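Long-range contacts in terminal oxygenase component of carbazole (Janthinobacterium sp., PDB 7BUG), which catalyses, as the terminal oxygenase of carbazole 1,9a-dioxygenase, the angular dioxygenation of carbazole at C-9a and C-1, using a Rieske [2Fe-2S] cluster and an iron ion: residues A[24-29]-A[135-140]; A[151-156]-A[283-288]. All blocks are in the same frame, centred on the assembly; numbering follows the deposited sequence.

The two contacts are a worked example of how each sheet of a Rieske oxygenase is finished close to the place where the two meet. Both segments of contact 1 precede those of contact 2 in the sequence, and the contact centres lie about 16 Å apart. Contact 1 pairs the edge strand 28-32 with strand 132-137 in the six-stranded antiparallel sheet that forms much of the Rieske domain. In contact 2 the loop leading to strand 158-167 packs on strand 281-288 of the seven-stranded catalytic-domain sheet. Gly24 CA and Pro288 CG meet at 3.7 Å, and Trp285 and Val287 also touch Pro31. Both contacts are thus structural packing at or near the domain junction, away from the metal sites.

Contact 1 (A[24-29]-A[135-140]); sequences GFRNHW and IYLGDG
Trp29 and Tyr136 are directly opposite in the register, as an antiparallel, non-hydrogen-bonded pair, and here the side chains are closely packed and buried. Tyr136 CB lies over the six-membered ring of Trp29, 3.6 Å from its centroid and almost on the ring normal, a CH-pi contact. The phenol presents its edge to the five-membered ring, the planes 57° apart. With CG anti to the backbone N (chi1 -177°), Tyr136 runs its ring back along the other strand, where CD1 comes 3.6 Å from His28 C. Toward Asn27 and Asp139 the contact turns polar. Asn27 N donates to Leu137 O at 2.8 Å, and the Asn27 side chain returns the grip: its OD1 accepts from Asp139 N at 3.0 Å, almost in line with its own C=O bond. Beyond it, the extended Arg26 holds Asp139 side-on, NE to OD2 and NH2 to OD1, each 2.9 Å. Both oxygens lie close to the guanidinium plane and are met on their syn sides, though the carboxylate is tilted 28° against the guanidinium; this two-bonded salt bridge limits its rotation. Neither charge relies on this pairing alone, since Arg26 NH1 also binds Glu51 and Gln377, and Asp139 OD1 meets Lys122. The solvent side lies with exposed Asp139 and partly exposed Asn27, where waters do part of the joining. One bridges Asn27 ND2 and Asp139 OD2; another donates to both Asn27 O and Tyr136 OH. Within the six-stranded sheet, strand 28-32 is outermost and strand 132-137 separates it from strand 123-129. Trp29 packs on Pro125 and Gln127 on one face, while Ile135 and Leu137 meet Leu53 of strand 51-58 and Leu48 of strand 44-48.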
loop_
_atom_site.group_PDB
_atom_site.type_symbol
_atom_site.label_atom_id
_atom_site.label_comp_id
_atom_site.label_asym_id
_atom_site.label_seq_id
_atom_site.Cartn_x
_atom_site.Cartn_y
_atom_site.Cartn_z
ATOM N N GLY A 24 19.923 8.548 -4.306
ATOM C CA GLY A 24 20.904 9.231 -5.143
ATOM C C GLY A 24 21.919 10.024 -4.341
ATOM O O GLY A 24 21.891 10.044 -3.098
ATOM N N PHE A 25 22.741 10.740 -5.061
ATOM C CA PHE A 25 23.877 11.512 -4.512
ATOM C C PHE A 25 23.499 12.978 -4.482
ATOM O O PHE A 25 23.216 13.603 -5.531
ATOM C CB PHE A 25 25.131 11.250 -5.340
ATOM C CG PHE A 25 25.551 9.806 -5.290
ATOM C CD1 PHE A 25 25.814 9.161 -4.080
ATOM C CD2 PHE A 25 25.785 9.129 -6.475
ATOM C CE1 PHE A 25 26.295 7.851 -4.075
ATOM C CE2 PHE A 25 26.285 7.831 -6.447
ATOM C CZ PHE A 25 26.488 7.176 -5.250
ATOM N N ARG A 26 23.597 13.568 -3.300
ATOM C CA ARG A 26 23.421 15.003 -3.100
ATOM C C ARG A 26 24.665 15.737 -3.621
ATOM O O ARG A 26 25.712 15.107 -3.747
ATOM C CB ARG A 26 23.096 15.308 -1.640
ATOM C CG ARG A 26 22.611 16.727 -1.387
ATOM C CD ARG A 26 22.253 16.891 0.089
ATOM N NE ARG A 26 21.699 18.206 0.282
ATOM C CZ ARG A 26 20.445 18.540 -0.047
ATOM N NH1 ARG A 26 19.558 17.601 -0.367
ATOM N NH2 ARG A 26 20.059 19.793 0.105
ATOM N N ASN A 27 24.518 17.021 -3.920
ATOM C CA ASN A 27 25.610 17.926 -4.330
ATOM C C ASN A 27 26.101 17.569 -5.738
ATOM O O ASN A 27 27.302 17.667 -6.017
ATOM C CB ASN A 27 26.709 17.916 -3.255
ATOM C CG ASN A 27 26.153 18.300 -1.911
ATOM O OD1 ASN A 27 25.502 19.331 -1.807
ATOM N ND2 ASN A 27 26.339 17.487 -0.880
ATOM N N HIS A 28 25.183 17.215 -6.663
ATOM C CA HIS A 28 25.446 17.106 -8.098
ATOM C C HIS A 28 24.315 17.797 -8.862
ATOM O O HIS A 28 23.238 17.998 -8.304
ATOM C CB HIS A 28 25.555 15.646 -8.574
ATOM C CG HIS A 28 26.655 14.839 -7.987
ATOM N ND1 HIS A 28 27.836 14.660 -8.643
ATOM C CD2 HIS A 28 26.741 14.164 -6.832
ATOM C CE1 HIS A 28 28.609 13.892 -7.860
ATOM N NE2 HIS A 28 27.975 13.550 -6.768
ATOM N N TRP A 29 24.616 18.131 -10.089
ATOM C CA TRP A 29 23.680 18.602 -11.106
ATOM C C TRP A 29 22.914 17.409 -11.671
ATOM O O TRP A 29 23.552 16.412 -11.989
ATOM C CB TRP A 29 24.417 19.314 -12.224
ATOM C CG TRP A 29 25.056 20.612 -11.856
ATOM C CD1 TRP A 29 26.375 20.824 -11.584
ATOM C CD2 TRP A 29 24.411 21.892 -11.812
ATOM N NE1 TRP A 29 26.594 22.149 -11.339
ATOM C CE2 TRP A 29 25.433 22.831 -11.520
ATOM C CE3 TRP A 29 23.109 22.353 -12.004
ATOM C CZ2 TRP A 29 25.159 24.182 -11.366
ATOM C CZ3 TRP A 29 22.855 23.691 -11.916
ATOM C CH2 TRP A 29 23.865 24.593 -11.596
ATOM N N ILE A 135 19.273 21.031 -12.373
ATOM C CA ILE A 135 19.182 21.553 -10.991
ATOM C C ILE A 135 20.361 20.997 -10.205
ATOM O O ILE A 135 20.621 19.802 -10.322
ATOM C CB ILE A 135 17.833 21.152 -10.362
ATOM C CG1 ILE A 135 16.689 21.778 -11.155
ATOM C CG2 ILE A 135 17.769 21.507 -8.884
ATOM C CD1 ILE A 135 15.336 21.352 -10.706
ATOM N N TYR A 136 21.032 21.856 -9.463
ATOM C CA TYR A 136 22.086 21.426 -8.528
ATOM C C TYR A 136 21.410 21.078 -7.224
ATOM O O TYR A 136 21.019 21.988 -6.501
ATOM C CB TYR A 136 23.118 22.525 -8.346
ATOM C CG TYR A 136 24.228 22.064 -7.440
ATOM C CD1 TYR A 136 25.144 21.132 -7.873
ATOM C CD2 TYR A 136 24.335 22.541 -6.138
ATOM C CE1 TYR A 136 26.177 20.716 -7.053
ATOM C CE2 TYR A 136 25.385 22.146 -5.328
ATOM C CZ TYR A 136 26.309 21.241 -5.795
ATOM O OH TYR A 136 27.330 20.873 -4.957
ATOM N N LEU A 137 21.124 19.793 -7.002
ATOM C CA LEU A 137 20.441 19.363 -5.761
ATOM C C LEU A 137 21.522 19.211 -4.687
ATOM O O LEU A 137 22.007 18.135 -4.466
ATOM C CB LEU A 137 19.634 18.097 -5.992
ATOM C CG LEU A 137 18.475 17.814 -5.045
ATOM C CD1 LEU A 137 18.895 17.693 -3.586
ATOM C CD2 LEU A 137 17.380 18.849 -5.174
ATOM N N GLY A 138 21.877 20.339 -4.115
ATOM C CA GLY A 138 22.964 20.401 -3.138
ATOM C C GLY A 138 23.016 21.745 -2.487
ATOM O O GLY A 138 22.296 22.667 -2.857
ATOM N N ASP A 139 23.990 21.862 -1.612
ATOM C CA ASP A 139 24.128 22.980 -0.665
ATOM C C ASP A 139 25.413 23.721 -1.015
ATOM O O ASP A 139 26.327 23.092 -1.559
ATOM C CB ASP A 139 24.239 22.430 0.749
ATOM C CG ASP A 139 23.088 21.492 1.037
ATOM O OD1 ASP A 139 21.905 21.950 0.825
ATOM O OD2 ASP A 139 23.393 20.299 1.346
ATOM N N GLY A 140 25.422 25.021 -0.858
ATOM C CA GLY A 140 26.642 25.803 -1.118
ATOM C C GLY A 140 26.845 26.087 -2.591
ATOM O O GLY A 140 25.923 25.878 -3.416
HETATM O O HOH W 1 29.737 19.302 -5.187
HETATM O O HOH W 2 25.475 18.745 1.727
#

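Contact 2 (A[151-156]-A[283-288]); sequences PNFLDD and FEWYVP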
loop_
_atom_site.group_PDB
_atom_site.type_symbol
_atom_site.label_atom_id
_atom_site.label_comp_id
_atom_site.label_asym_id
_atom_site.label_seq_id
_atom_site.Cartn_x
_atom_site.Cartn_y
_atom_site.Cartn_z
ATOM N N PRO A 151 31.973 13.891 -21.226
ATOM C CA PRO A 151 32.742 14.647 -22.220
ATOM C C PRO A 151 31.942 14.816 -23.531
ATOM O O PRO A 151 31.218 13.898 -23.934
ATOM C CB PRO A 151 33.990 13.784 -22.455
ATOM C CG PRO A 151 34.073 12.840 -21.290
ATOM C CD PRO A 151 32.646 12.666 -20.793
ATOM N N ASN A 152 32.091 15.996 -24.149
ATOM C CA ASN A 152 31.535 16.425 -25.470
ATOM C C ASN A 152 30.084 16.885 -25.345
ATOM O O ASN A 152 29.589 17.480 -26.270
ATOM C CB ASN A 152 31.762 15.376 -26.577
ATOM C CG ASN A 152 33.243 15.044 -26.734
ATOM O OD1 ASN A 152 33.729 14.059 -26.193
ATOM N ND2 ASN A 152 33.999 15.943 -27.359
ATOM N N PHE A 153 29.366 16.590 -24.251
ATOM C CA PHE A 153 27.956 16.993 -24.139
ATOM C C PHE A 153 27.821 18.505 -24.294
ATOM O O PHE A 153 26.875 18.955 -24.972
ATOM C CB PHE A 153 27.358 16.544 -22.818
ATOM C CG PHE A 153 25.910 16.920 -22.651
ATOM C CD1 PHE A 153 24.936 16.186 -23.297
ATOM C CD2 PHE A 153 25.521 18.022 -21.902
ATOM C CE1 PHE A 153 23.597 16.524 -23.181
ATOM C CE2 PHE A 153 24.189 18.375 -21.806
ATOM C CZ PHE A 153 23.224 17.584 -22.411
ATOM N N LEU A 154 28.764 19.269 -23.725
ATOM C CA LEU A 154 28.707 20.754 -23.765
ATOM C C LEU A 154 29.541 21.344 -24.924
ATOM O O LEU A 154 29.699 22.578 -24.961
ATOM C CB LEU A 154 29.173 21.294 -22.416
ATOM C CG LEU A 154 28.292 20.920 -21.223
ATOM C CD1 LEU A 154 28.932 21.395 -19.923
ATOM C CD2 LEU A 154 26.885 21.473 -21.359
ATOM N N ASP A 155 30.054 20.549 -25.851
ATOM C CA ASP A 155 30.791 21.109 -27.030
ATOM C C ASP A 155 29.927 22.194 -27.678
ATOM O O ASP A 155 28.747 21.940 -27.889
ATOM C CB ASP A 155 31.203 20.018 -28.019
ATOM C CG ASP A 155 32.371 19.199 -27.516
ATOM O OD1 ASP A 155 32.872 19.531 -26.424
ATOM O OD2 ASP A 155 32.735 18.210 -28.196
ATOM N N ASP A 156 30.529 23.314 -28.110
ATOM C CA ASP A 156 29.804 24.422 -28.773
ATOM C C ASP A 156 28.901 23.864 -29.889
ATOM O O ASP A 156 27.774 24.371 -30.038
ATOM C CB ASP A 156 30.781 25.466 -29.334
ATOM C CG ASP A 156 30.095 26.650 -30.004
ATOM O OD1 ASP A 156 29.188 27.236 -29.362
ATOM O OD2 ASP A 156 30.432 26.958 -31.191
ATOM N N PHE A 283 23.598 10.279 -24.937
ATOM C CA PHE A 283 23.871 10.578 -23.513
ATOM C C PHE A 283 22.559 10.388 -22.764
ATOM O O PHE A 283 21.545 11.000 -23.127
ATOM C CB PHE A 283 24.377 12.007 -23.328
ATOM C CG PHE A 283 25.447 12.535 -24.259
ATOM C CD1 PHE A 283 25.106 13.177 -25.450
ATOM C CD2 PHE A 283 26.795 12.447 -23.928
ATOM C CE1 PHE A 283 26.090 13.727 -26.268
ATOM C CE2 PHE A 283 27.766 13.018 -24.743
ATOM C CZ PHE A 283 27.406 13.683 -25.889
ATOM N N GLU A 284 22.542 9.534 -21.744
ATOM C CA GLU A 284 21.280 9.309 -21.040
ATOM C C GLU A 284 21.549 9.306 -19.528
ATOM O O GLU A 284 22.478 8.659 -19.026
ATOM C CB GLU A 284 20.553 8.057 -21.557
ATOM C CG GLU A 284 21.319 6.798 -21.393
ATOM C CD GLU A 284 20.507 5.573 -21.855
ATOM O OE1 GLU A 284 19.749 5.751 -22.846
ATOM O OE2 GLU A 284 20.561 4.540 -21.200
ATOM N N TRP A 285 20.672 10.007 -18.830
ATOM C CA TRP A 285 20.704 10.104 -17.363
ATOM C C TRP A 285 19.619 9.198 -16.778
ATOM O O TRP A 285 18.521 9.085 -17.390
ATOM C CB TRP A 285 20.455 11.529 -16.906
ATOM C CG TRP A 285 21.597 12.494 -17.033
ATOM C CD1 TRP A 285 22.307 12.954 -15.972
ATOM C CD2 TRP A 285 22.121 13.178 -18.193
ATOM N NE1 TRP A 285 23.216 13.900 -16.363
ATOM C CE2 TRP A 285 23.137 14.044 -17.724
ATOM C CE3 TRP A 285 21.828 13.159 -19.562
ATOM C CZ2 TRP A 285 23.862 14.867 -18.583
ATOM C CZ3 TRP A 285 22.541 14.005 -20.402
ATOM C CH2 TRP A 285 23.544 14.828 -19.902
ATOM N N TYR A 286 19.869 8.763 -15.563
ATOM C CA TYR A 286 18.938 8.026 -14.706
ATOM C C TYR A 286 18.819 8.809 -13.410
ATOM O O TYR A 286 19.621 8.620 -12.466
ATOM C CB TYR A 286 19.439 6.613 -14.523
ATOM C CG TYR A 286 20.072 6.016 -15.748
ATOM C CD1 TYR A 286 19.311 5.471 -16.788
ATOM C CD2 TYR A 286 21.443 6.069 -15.912
ATOM C CE1 TYR A 286 19.932 4.923 -17.900
ATOM C CE2 TYR A 286 22.064 5.543 -17.030
ATOM C CZ TYR A 286 21.309 4.965 -18.031
ATOM O OH TYR A 286 22.059 4.465 -19.094
ATOM N N VAL A 287 17.856 9.689 -13.390
ATOM C CA VAL A 287 17.781 10.720 -12.324
ATOM C C VAL A 287 16.875 10.224 -11.204
ATOM O O VAL A 287 15.674 9.985 -11.413
ATOM C CB VAL A 287 17.271 12.036 -12.906
ATOM C CG1 VAL A 287 17.195 13.087 -11.824
ATOM C CG2 VAL A 287 18.144 12.466 -14.065
ATOM N N PRO A 288 17.371 10.172 -9.953
ATOM C CA PRO A 288 16.560 9.684 -8.855
ATOM C C PRO A 288 15.426 10.656 -8.529
ATOM O O PRO A 288 15.642 11.869 -8.289
ATOM C CB PRO A 288 17.516 9.601 -7.641
ATOM C CG PRO A 288 18.876 9.785 -8.225
ATOM C CD PRO A 288 18.701 10.563 -9.508
#
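Phe153 sits between Phe283 and Trp285, serving one as an edge and the other as a face. Its CD1 points at the face of Phe283, 3.7 Å from Phe283 CD1 and offset toward the rim, with the two planes almost perpendicular at 85°. Phe153 CB also lies over that ring, in a longer CH-pi contact. From its other partner Phe153 receives an edge: Trp285 CH2 stands over the centre of the phenyl face, 3.7 Å from Phe153 CE1, with the planes at 75°. The result is an aromatic cluster built of two T-shaped pairs in succession. Strand geometry brings the two partner rings together, because Phe283 and Trp285 are two residues apart and their rings project from the same face. The Phe153 ring reaches them because CG is anti to its backbone N (chi1 -180°). Further out, a type I turn from Asn152 to Asp155 shapes the loop. It is closed by Asp155 N donating to Asn152 O at 3.1 Å and by Asn152 ND2 donating to Asp155 OD2 at 2.7 Å, the latter bond nearly in the amide plane. Pro151 O meets Phe283 at the ring edge, 3.7 Å from CE2, and also accepts a hydrogen bond from Lys271 of the adjacent strand 269-273. On the other flank, strand 281-288 is paired with strand 293-303, whose Thr299 touches Phe153. Trp285 in turn packs on Val269 and on Pro31 of the Rieske-domain strand 28-32. No hydrogen bond joins the two segments directly, so their direct cohesion probably comes mainly from dispersion and from the electrostatics of edge-to-face rings, while polar groups define the turn that delivers Phe153.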